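PDB 4OJJ: DNA topoisomerase 2-associated protein PAT1 from Saccharomyces cerevisiae, which probably activates mRNA decapping and represses translation, so promoting the turnover of messenger RNA. Local coordinates for residues L90-L95 and L109-L114; E8-V13 and L55-G60; L161-I166 and W233-S238. All coordinates share one frame; numbering follows the deposited sequence.

Contacts 1 and 2 lie on the same side of the chain's centre and touch: the ammonium group of Lys111 in contact 1 bonds to the carbonyl of Ser56 in contact 2, and Asp58 packs on the Lys111 chain. Both are partly buried, and in each apolar side chains pack against a lysine, central in contact 1 and at the rim in contact 2. Contact 3, about 19 Å from contact 1 between centres, is the buried one of the three; hydroxyl groups there bond to carbonyls of their own helices, and the junction is methyl and ring packing. Contacts 1 and 2 involve helix starts, whereas contact 3 joins the bodies of two helices running roughly the same way.

Contact 1: L90-L95 and L109-L114; sequences LQIIIL and LKKVDL
The ammonium group of Lys111 is met from two directions: NZ lies 2.6 Å from Gln91 OE1, and it donates a hydrogen bond to the backbone oxygen of Ser56. The same Gln91 OE1 makes a weak hydrogen bond with the hydroxyl of Ser56, and the three polar groups gather at one corner of the contact. The two side chains cross at about a right angle, with the amide oxygen beside the ammonium: Gln91 has CG anti to the backbone N (chi1 -175°) and stays extended beyond, bringing that oxygen to the end of the equally extended Lys111. A leucine in place of Gln91 would probably leave Ser56 OG without its weak acceptor and take a polar neighbour from Lys111 NZ, leaving the ammonium to rely more heavily on the Ser56 carbonyl.

Beneath this corner the packing is apolar. Ile92 lays CD1 on the backbone of the facing helix, 3.6 Å from Lys111 O and 3.8 Å from Val112 CA, and 4.2 Å from the methyl Val112 CG2. Leu95 CD1 crosses the aliphatic part of the lysine at a slant, 4.1 Å from Lys111 CD, and Leu95 CB approaches Val112 CG2 at 4.3 Å.

The axes of 91-95 and 109-114 pass 9.8 Å apart at 126°, nearer antiparallel than parallel. The short helix 91-96 rests across the early part of the long helix 106-130, whose Phe115 also touches Ile92, while helix 58-68 supplies Asp58 against Lys111 and Leu114.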
loop_
_atom_site.group_PDB
_atom_site.type_symbol
_atom_site.label_atom_id
_atom_site.label_comp_id
_atom_site.label_asym_id
_atom_site.label_seq_id
_atom_site.Cartn_x
_atom_site.Cartn_y
_atom_site.Cartn_z
ATOM N N LEU A 90 -4.681 -13.653 5.502
ATOM C CA LEU A 90 -4.954 -13.590 4.083
ATOM C C LEU A 90 -3.702 -14.052 3.361
ATOM O O LEU A 90 -2.611 -13.561 3.639
ATOM C CB LEU A 90 -5.309 -12.170 3.673
ATOM C CG LEU A 90 -5.737 -11.995 2.219
ATOM C CD1 LEU A 90 -6.963 -12.838 1.920
ATOM C CD2 LEU A 90 -6.020 -10.549 1.927
ATOM N N GLN A 91 -3.856 -14.998 2.441
ATOM C CA GLN A 91 -2.698 -15.583 1.777
ATOM C C GLN A 91 -1.711 -14.538 1.232
ATOM O O GLN A 91 -0.511 -14.611 1.503
ATOM C CB GLN A 91 -3.106 -16.550 0.649
ATOM C CG GLN A 91 -1.893 -17.253 0.051
ATOM C CD GLN A 91 -2.177 -17.958 -1.273
ATOM O OE1 GLN A 91 -2.833 -17.414 -2.162
ATOM N NE2 GLN A 91 -1.658 -19.170 -1.412
ATOM N N ILE A 92 -2.220 -13.569 0.475
ATOM C CA ILE A 92 -1.343 -12.631 -0.226
ATOM C C ILE A 92 -0.535 -11.769 0.744
ATOM O O ILE A 92 0.528 -11.246 0.391
ATOM C CB ILE A 92 -2.122 -11.728 -1.194
ATOM C CG1 ILE A 92 -1.193 -11.218 -2.294
ATOM C CG2 ILE A 92 -2.761 -10.559 -0.456
ATOM C CD1 ILE A 92 -0.932 -12.241 -3.364
ATOM N N ILE A 93 -1.041 -11.633 1.965
ATOM C CA ILE A 93 -0.298 -10.979 3.040
ATOM C C ILE A 93 0.866 -11.860 3.520
ATOM O O ILE A 93 2.014 -11.410 3.623
ATOM C CB ILE A 93 -1.214 -10.675 4.227
ATOM C CG1 ILE A 93 -2.328 -9.716 3.790
ATOM C CG2 ILE A 93 -0.406 -10.127 5.410
ATOM C CD1 ILE A 93 -1.890 -8.291 3.612
ATOM N N ILE A 94 0.551 -13.112 3.834
ATOM C CA ILE A 94 1.564 -14.095 4.175
ATOM C C ILE A 94 2.596 -14.205 3.048
ATOM O O ILE A 94 3.797 -14.206 3.285
ATOM C CB ILE A 94 0.921 -15.452 4.462
ATOM C CG1 ILE A 94 0.118 -15.368 5.749
ATOM C CG2 ILE A 94 1.973 -16.577 4.554
ATOM C CD1 ILE A 94 -1.007 -16.387 5.765
ATOM N N LEU A 95 2.130 -14.251 1.809
ATOM C CA LEU A 95 3.062 -14.342 0.693
ATOM C C LEU A 95 3.996 -13.128 0.580
ATOM O O LEU A 95 5.131 -13.281 0.170
ATOM C CB LEU A 95 2.317 -14.602 -0.625
ATOM C CG LEU A 95 1.864 -16.054 -0.824
ATOM C CD1 LEU A 95 1.080 -16.229 -2.125
ATOM C CD2 LEU A 95 3.070 -16.970 -0.804
ATOM N N LEU A 109 5.936 -13.791 -6.209
ATOM C CA LEU A 109 6.115 -12.368 -6.517
ATOM C C LEU A 109 5.068 -11.818 -7.505
ATOM O O LEU A 109 4.516 -10.725 -7.309
ATOM C CB LEU A 109 7.533 -12.071 -7.036
ATOM C CG LEU A 109 8.662 -12.262 -6.023
ATOM C CD1 LEU A 109 10.070 -12.003 -6.606
ATOM C CD2 LEU A 109 8.405 -11.381 -4.811
ATOM N N LYS A 110 4.789 -12.572 -8.559
ATOM C CA LYS A 110 3.959 -12.055 -9.631
ATOM C C LYS A 110 2.533 -12.013 -9.165
ATOM O O LYS A 110 1.752 -11.160 -9.590
ATOM C CB LYS A 110 4.096 -12.914 -10.882
ATOM C CG LYS A 110 5.432 -12.725 -11.552
ATOM C CD LYS A 110 5.417 -13.323 -12.925
ATOM C CE LYS A 110 6.790 -13.254 -13.573
ATOM N NZ LYS A 110 6.750 -13.970 -14.887
ATOM N N LYS A 111 2.214 -12.950 -8.285
ATOM C CA LYS A 111 0.939 -12.978 -7.615
ATOM C C LYS A 111 0.770 -11.743 -6.718
ATOM O O LYS A 111 -0.293 -11.132 -6.712
ATOM C CB LYS A 111 0.832 -14.238 -6.761
ATOM C CG LYS A 111 -0.405 -15.063 -7.022
ATOM C CD LYS A 111 -0.805 -15.799 -5.764
ATOM C CE LYS A 111 -1.874 -16.830 -6.046
ATOM N NZ LYS A 111 -2.380 -17.368 -4.746
ATOM N N VAL A 112 1.814 -11.407 -5.951
ATOM C CA VAL A 112 1.777 -10.257 -5.034
ATOM C C VAL A 112 1.533 -8.993 -5.852
ATOM O O VAL A 112 0.601 -8.234 -5.585
ATOM C CB VAL A 112 3.055 -10.146 -4.171
ATOM C CG1 VAL A 112 3.123 -8.779 -3.441
ATOM C CG2 VAL A 112 3.123 -11.301 -3.180
ATOM N N ASP A 113 2.332 -8.828 -6.893
ATOM C CA ASP A 113 2.164 -7.751 -7.857
ATOM C C ASP A 113 0.780 -7.662 -8.494
ATOM O O ASP A 113 0.267 -6.566 -8.736
ATOM C CB ASP A 113 3.162 -7.921 -8.974
ATOM C CG ASP A 113 3.944 -6.678 -9.231
ATOM O OD1 ASP A 113 3.382 -5.761 -9.876
ATOM O OD2 ASP A 113 5.121 -6.626 -8.789
ATOM N N LEU A 114 0.202 -8.813 -8.817
ATOM C CA LEU A 114 -1.099 -8.834 -9.478
ATOM C C LEU A 114 -2.153 -8.290 -8.515
ATOM O O LEU A 114 -2.908 -7.395 -8.848
ATOM C CB LEU A 114 -1.450 -10.250 -9.953
ATOM C CG LEU A 114 -2.828 -10.319 -10.614
ATOM C CD1 LEU A 114 -2.770 -9.609 -11.953
ATOM C CD2 LEU A 114 -3.317 -11.761 -10.767
#

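Contact 2: E8-V13 and L55-G60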
loop_
_atom_site.group_PDB
_atom_site.type_symbol
_atom_site.label_atom_id
_atom_site.label_comp_id
_atom_site.label_asym_id
_atom_site.label_seq_id
_atom_site.Cartn_x
_atom_site.Cartn_y
_atom_site.Cartn_z
ATOM N N GLU A 8 -15.569 -23.419 -9.300
ATOM C CA GLU A 8 -16.970 -23.380 -9.688
ATOM C C GLU A 8 -17.547 -22.017 -9.339
ATOM O O GLU A 8 -18.230 -21.413 -10.156
ATOM C CB GLU A 8 -17.786 -24.495 -9.014
ATOM C CG GLU A 8 -19.272 -24.490 -9.379
ATOM C CD GLU A 8 -20.002 -25.760 -8.937
ATOM O OE1 GLU A 8 -19.611 -26.850 -9.382
ATOM O OE2 GLU A 8 -20.967 -25.673 -8.149
ATOM N N LEU A 9 -17.240 -21.533 -8.136
ATOM C CA LEU A 9 -17.699 -20.227 -7.683
ATOM C C LEU A 9 -17.214 -19.150 -8.647
ATOM O O LEU A 9 -17.985 -18.262 -9.019
ATOM C CB LEU A 9 -17.243 -19.958 -6.238
ATOM C CG LEU A 9 -17.358 -18.565 -5.582
ATOM C CD1 LEU A 9 -17.728 -18.671 -4.102
ATOM C CD2 LEU A 9 -16.087 -17.729 -5.748
ATOM N N ILE A 10 -15.954 -19.254 -9.077
ATOM C CA ILE A 10 -15.392 -18.274 -10.002
ATOM C C ILE A 10 -16.111 -18.279 -11.357
ATOM O O ILE A 10 -16.340 -17.222 -11.953
ATOM C CB ILE A 10 -13.874 -18.443 -10.187
ATOM C CG1 ILE A 10 -13.137 -18.051 -8.907
ATOM C CG2 ILE A 10 -13.383 -17.555 -11.299
ATOM C CD1 ILE A 10 -11.635 -18.434 -8.901
ATOM N N GLU A 11 -16.482 -19.464 -11.833
ATOM C CA GLU A 11 -17.266 -19.564 -13.058
ATOM C C GLU A 11 -18.691 -19.023 -12.924
ATOM O O GLU A 11 -19.188 -18.360 -13.840
ATOM C CB GLU A 11 -17.275 -20.992 -13.601
ATOM C CG GLU A 11 -16.055 -21.310 -14.440
ATOM C CD GLU A 11 -15.713 -20.178 -15.400
ATOM O OE1 GLU A 11 -14.768 -19.403 -15.098
ATOM O OE2 GLU A 11 -16.404 -20.057 -16.443
ATOM N N THR A 12 -19.357 -19.276 -11.798
ATOM C CA THR A 12 -20.700 -18.730 -11.684
ATOM C C THR A 12 -20.657 -17.211 -11.501
ATOM O O THR A 12 -21.483 -16.510 -12.079
ATOM C CB THR A 12 -21.664 -19.460 -10.674
ATOM O OG1 THR A 12 -22.249 -18.512 -9.771
ATOM C CG2 THR A 12 -20.984 -20.533 -9.894
ATOM N N VAL A 13 -19.677 -16.706 -10.746
ATOM C CA VAL A 13 -19.518 -15.267 -10.602
ATOM C C VAL A 13 -19.299 -14.658 -11.977
ATOM O O VAL A 13 -19.913 -13.653 -12.325
ATOM C CB VAL A 13 -18.356 -14.863 -9.640
ATOM C CG1 VAL A 13 -18.029 -13.379 -9.789
ATOM C CG2 VAL A 13 -18.717 -15.172 -8.195
ATOM N N LEU A 55 -9.797 -14.896 -3.540
ATOM C CA LEU A 55 -8.720 -13.918 -3.719
ATOM C C LEU A 55 -7.367 -14.594 -3.879
ATOM O O LEU A 55 -6.383 -13.939 -4.179
ATOM C CB LEU A 55 -8.649 -12.945 -2.541
ATOM C CG LEU A 55 -9.857 -12.046 -2.246
ATOM C CD1 LEU A 55 -9.448 -10.929 -1.270
ATOM C CD2 LEU A 55 -10.421 -11.493 -3.526
ATOM N N SER A 56 -7.321 -15.904 -3.663
ATOM C CA SER A 56 -6.077 -16.650 -3.801
ATOM C C SER A 56 -5.838 -17.110 -5.237
ATOM O O SER A 56 -4.796 -17.669 -5.550
ATOM C CB SER A 56 -6.051 -17.849 -2.851
ATOM O OG SER A 56 -6.110 -17.420 -1.501
ATOM N N PHE A 57 -6.806 -16.861 -6.109
ATOM C CA PHE A 57 -6.701 -17.308 -7.485
ATOM C C PHE A 57 -6.517 -16.126 -8.415
ATOM O O PHE A 57 -7.231 -15.147 -8.314
ATOM C CB PHE A 57 -7.957 -18.094 -7.860
ATOM C CG PHE A 57 -8.072 -19.407 -7.144
ATOM C CD1 PHE A 57 -7.732 -20.593 -7.785
ATOM C CD2 PHE A 57 -8.495 -19.462 -5.825
ATOM C CE1 PHE A 57 -7.830 -21.802 -7.134
ATOM C CE2 PHE A 57 -8.588 -20.679 -5.159
ATOM C CZ PHE A 57 -8.255 -21.850 -5.819
ATOM N N ASP A 58 -5.550 -16.221 -9.320
ATOM C CA ASP A 58 -5.334 -15.172 -10.313
ATOM C C ASP A 58 -6.625 -14.759 -11.028
ATOM O O ASP A 58 -6.860 -13.575 -11.267
ATOM C CB ASP A 58 -4.276 -15.600 -11.327
ATOM C CG ASP A 58 -2.865 -15.541 -10.754
ATOM O OD1 ASP A 58 -2.701 -15.417 -9.514
ATOM O OD2 ASP A 58 -1.911 -15.616 -11.553
ATOM N N LYS A 59 -7.460 -15.747 -11.334
ATOM C CA LYS A 59 -8.704 -15.532 -12.038
ATOM C C LYS A 59 -9.694 -14.795 -11.160
ATOM O O LYS A 59 -10.419 -13.923 -11.629
ATOM C CB LYS A 59 -9.293 -16.873 -12.489
ATOM C CG LYS A 59 -9.654 -16.931 -13.960
ATOM C CD LYS A 59 -10.904 -16.111 -14.286
ATOM C CE LYS A 59 -11.982 -16.986 -14.969
ATOM N NZ LYS A 59 -13.139 -16.185 -15.490
ATOM N N GLY A 60 -9.733 -15.152 -9.884
ATOM C CA GLY A 60 -10.608 -14.462 -8.959
ATOM C C GLY A 60 -10.229 -12.988 -8.912
ATOM O O GLY A 60 -11.097 -12.111 -8.892
#
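The backbones come closest where helix 5-25 passes the start of helix 58-68, with Ile10 CA 6.2 Å from Gly60 CA. Residues 55-57 lead into that start, and Phe57 occupies the N-cap position; Gly60 lies in the first turn, so the facing helix meets bare backbone there.

Ile10 points toward this corner. With CG1 anti to its carbonyl carbon (chi1 -69°), it sends CD1 to Phe57 CB, 3.8 Å away, and to Gly60 N, at 3.9 Å. The methyl reaches the root of the aromatic side chain at a slant to the ring. The other branch, CG2, rests on the lysine chain, 4.0 Å from Lys59 CE. The contact joins two helices of a largely helical chain whose family is placed in the TPR clan, consistent with a stacked helical array; helix 50-54 adds Met54 to the side of Ile10, and Ile6 and Leu7 touch Phe57.

Towards solvent, Lys59 bends at chi2 and chi3, crosses Ile10 at a slant and ends near Glu11. The salt bridge from Lys59 NZ to Glu11 OE1 is long, 3.6 Å, with the side chains at about a right angle. Lys59 also forms a cation-pi interaction with Tyr14 of helix 5-25.

Contact 3: L161-I166 and W233-S238; sequences LITILI and WQFLAS
Thr163 drives its hydroxyl against the flank of Phe235: OG1 is 3.1 Å from Phe235 CB and 3.2 Å from Phe235 CD1, close contacts that leave little room. The oxygen lies in the plane of the ring, at its edge. OG1 is also hydrogen-bonded to the carbonyl of Leu159, one turn back in its own helix, which satisfies it beside the ring. The methyl CG2 of Thr163 goes to the Ser238 side, 3.8 Å from Ser238 OG.

Phe235 carries CG anti to its backbone N (chi1 166°), which turns the ring edge toward helix 156-177. Its rim is met there a second time, by Ile162, whose CG2 stands 3.6 Å from Phe235 CE1 and likewise lies near the ring plane.

A turn further on, Ile166 puts CG2 just 3.3 Å from Ser238 CB. Its chi1 of -107° is not a staggered value, which suggests some strain where the methyl presses on the serine. Ser238 OG turns back to its own helix and donates to Gln234 O at 3.2 Å; Ser238 N bonds to the same oxygen, the two donors arriving from opposite faces of the carbonyl plane.

The axes of 161-166 and 233-238 pass 9.3 Å apart at 36°, running the same general way. Thr163 CA comes within 5.2 Å of Phe235 CA, consistent with the small side chains of Thr163 and Ser238. Same-direction helices packed this tightly, with helix 184-201 against both through Trp190 and Leu197 on Ile166 and Leu201 on Phe235, are consistent with the layered helical arrays of the TPR clan.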
loop_
_atom_site.group_PDB
_atom_site.type_symbol
_atom_site.label_atom_id
_atom_site.label_comp_id
_atom_site.label_asym_id
_atom_site.label_seq_id
_atom_site.Cartn_x
_atom_site.Cartn_y
_atom_site.Cartn_z
ATOM N N LEU A 161 -1.941 -1.080 2.347
ATOM C CA LEU A 161 -3.316 -0.987 2.821
ATOM C C LEU A 161 -3.425 -0.027 3.999
ATOM O O LEU A 161 -4.434 0.673 4.131
ATOM C CB LEU A 161 -3.837 -2.365 3.234
ATOM C CG LEU A 161 -4.276 -3.287 2.091
ATOM C CD1 LEU A 161 -4.720 -4.623 2.638
ATOM C CD2 LEU A 161 -5.399 -2.669 1.254
ATOM N N ILE A 162 -2.403 0.009 4.860
ATOM C CA ILE A 162 -2.440 0.895 6.011
ATOM C C ILE A 162 -2.248 2.320 5.514
ATOM O O ILE A 162 -2.992 3.210 5.899
ATOM C CB ILE A 162 -1.437 0.512 7.109
ATOM C CG1 ILE A 162 -1.846 -0.816 7.759
ATOM C CG2 ILE A 162 -1.388 1.574 8.164
ATOM C CD1 ILE A 162 -0.721 -1.502 8.540
ATOM N N THR A 163 -1.330 2.496 4.578
ATOM C CA THR A 163 -1.015 3.807 4.029
ATOM C C THR A 163 -2.200 4.395 3.282
ATOM O O THR A 163 -2.442 5.601 3.361
ATOM C CB THR A 163 0.175 3.722 3.054
ATOM O OG1 THR A 163 1.310 3.192 3.745
ATOM C CG2 THR A 163 0.532 5.095 2.469
ATOM N N ILE A 164 -2.927 3.554 2.548
ATOM C CA ILE A 164 -4.079 4.032 1.787
ATOM C C ILE A 164 -5.149 4.614 2.731
ATOM O O ILE A 164 -5.659 5.729 2.525
ATOM C CB ILE A 164 -4.718 2.899 0.991
ATOM C CG1 ILE A 164 -3.856 2.516 -0.221
ATOM C CG2 ILE A 164 -6.132 3.280 0.539
ATOM C CD1 ILE A 164 -4.264 1.184 -0.803
ATOM N N LEU A 165 -5.464 3.853 3.770
ATOM C CA LEU A 165 -6.383 4.281 4.789
ATOM C C LEU A 165 -5.901 5.542 5.479
ATOM O O LEU A 165 -6.636 6.509 5.621
ATOM C CB LEU A 165 -6.590 3.170 5.822
ATOM C CG LEU A 165 -7.344 1.903 5.377
ATOM C CD1 LEU A 165 -7.528 0.916 6.535
ATOM C CD2 LEU A 165 -8.694 2.244 4.767
ATOM N N ILE A 166 -4.653 5.533 5.909
ATOM C CA ILE A 166 -4.145 6.617 6.717
ATOM C C ILE A 166 -3.984 7.916 5.928
ATOM O O ILE A 166 -4.226 8.988 6.442
ATOM C CB ILE A 166 -2.860 6.160 7.423
ATOM C CG1 ILE A 166 -3.146 5.955 8.893
ATOM C CG2 ILE A 166 -1.680 7.080 7.188
ATOM C CD1 ILE A 166 -3.697 4.615 9.143
ATOM N N TRP A 233 8.751 4.639 2.444
ATOM C CA TRP A 233 8.781 6.053 2.749
ATOM C C TRP A 233 7.392 6.735 2.701
ATOM O O TRP A 233 7.084 7.564 3.564
ATOM C CB TRP A 233 9.823 6.752 1.877
ATOM C CG TRP A 233 11.237 6.210 2.114
ATOM C CD1 TRP A 233 11.951 5.380 1.291
ATOM C CD2 TRP A 233 12.091 6.458 3.264
ATOM N NE1 TRP A 233 13.186 5.097 1.848
ATOM C CE2 TRP A 233 13.308 5.752 3.047
ATOM C CE3 TRP A 233 11.954 7.222 4.432
ATOM C CZ2 TRP A 233 14.370 5.775 3.961
ATOM C CZ3 TRP A 233 13.011 7.249 5.347
ATOM C CH2 TRP A 233 14.203 6.521 5.107
ATOM N N GLN A 234 6.552 6.372 1.727
ATOM C CA GLN A 234 5.189 6.915 1.656
ATOM C C GLN A 234 4.459 6.582 2.940
ATOM O O GLN A 234 3.730 7.427 3.461
ATOM C CB GLN A 234 4.360 6.367 0.449
ATOM C CG GLN A 234 5.011 6.633 -0.916
ATOM C CD GLN A 234 4.304 5.982 -2.103
ATOM O OE1 GLN A 234 3.906 4.819 -2.060
ATOM N NE2 GLN A 234 4.150 6.747 -3.177
ATOM N N PHE A 235 4.647 5.359 3.446
ATOM C CA PHE A 235 3.980 4.955 4.692
ATOM C C PHE A 235 4.503 5.817 5.850
ATOM O O PHE A 235 3.732 6.249 6.704
ATOM C CB PHE A 235 4.155 3.463 5.010
ATOM C CG PHE A 235 3.766 3.096 6.426
ATOM C CD1 PHE A 235 2.451 2.774 6.739
ATOM C CD2 PHE A 235 4.712 3.083 7.451
ATOM C CE1 PHE A 235 2.093 2.462 8.037
ATOM C CE2 PHE A 235 4.361 2.766 8.749
ATOM C CZ PHE A 235 3.061 2.455 9.041
ATOM N N LEU A 236 5.810 6.089 5.843
ATOM C CA LEU A 236 6.446 6.831 6.926
ATOM C C LEU A 236 5.965 8.267 6.929
ATOM O O LEU A 236 5.648 8.814 7.982
ATOM C CB LEU A 236 7.985 6.742 6.857
ATOM C CG LEU A 236 8.540 5.374 7.280
ATOM C CD1 LEU A 236 10.045 5.295 7.153
ATOM C CD2 LEU A 236 8.130 5.048 8.714
ATOM N N ALA A 237 5.894 8.853 5.739
ATOM C CA ALA A 237 5.348 10.191 5.537
ATOM C C ALA A 237 3.904 10.358 6.071
ATOM O O ALA A 237 3.612 11.305 6.806
ATOM C CB ALA A 237 5.394 10.536 4.079
ATOM N N SER A 238 3.017 9.445 5.697
ATOM C CA SER A 238 1.629 9.498 6.136
ATOM C C SER A 238 1.531 9.273 7.629
ATOM O O SER A 238 0.759 9.939 8.302
ATOM C CB SER A 238 0.770 8.439 5.428
ATOM O OG SER A 238 0.830 8.568 4.025
#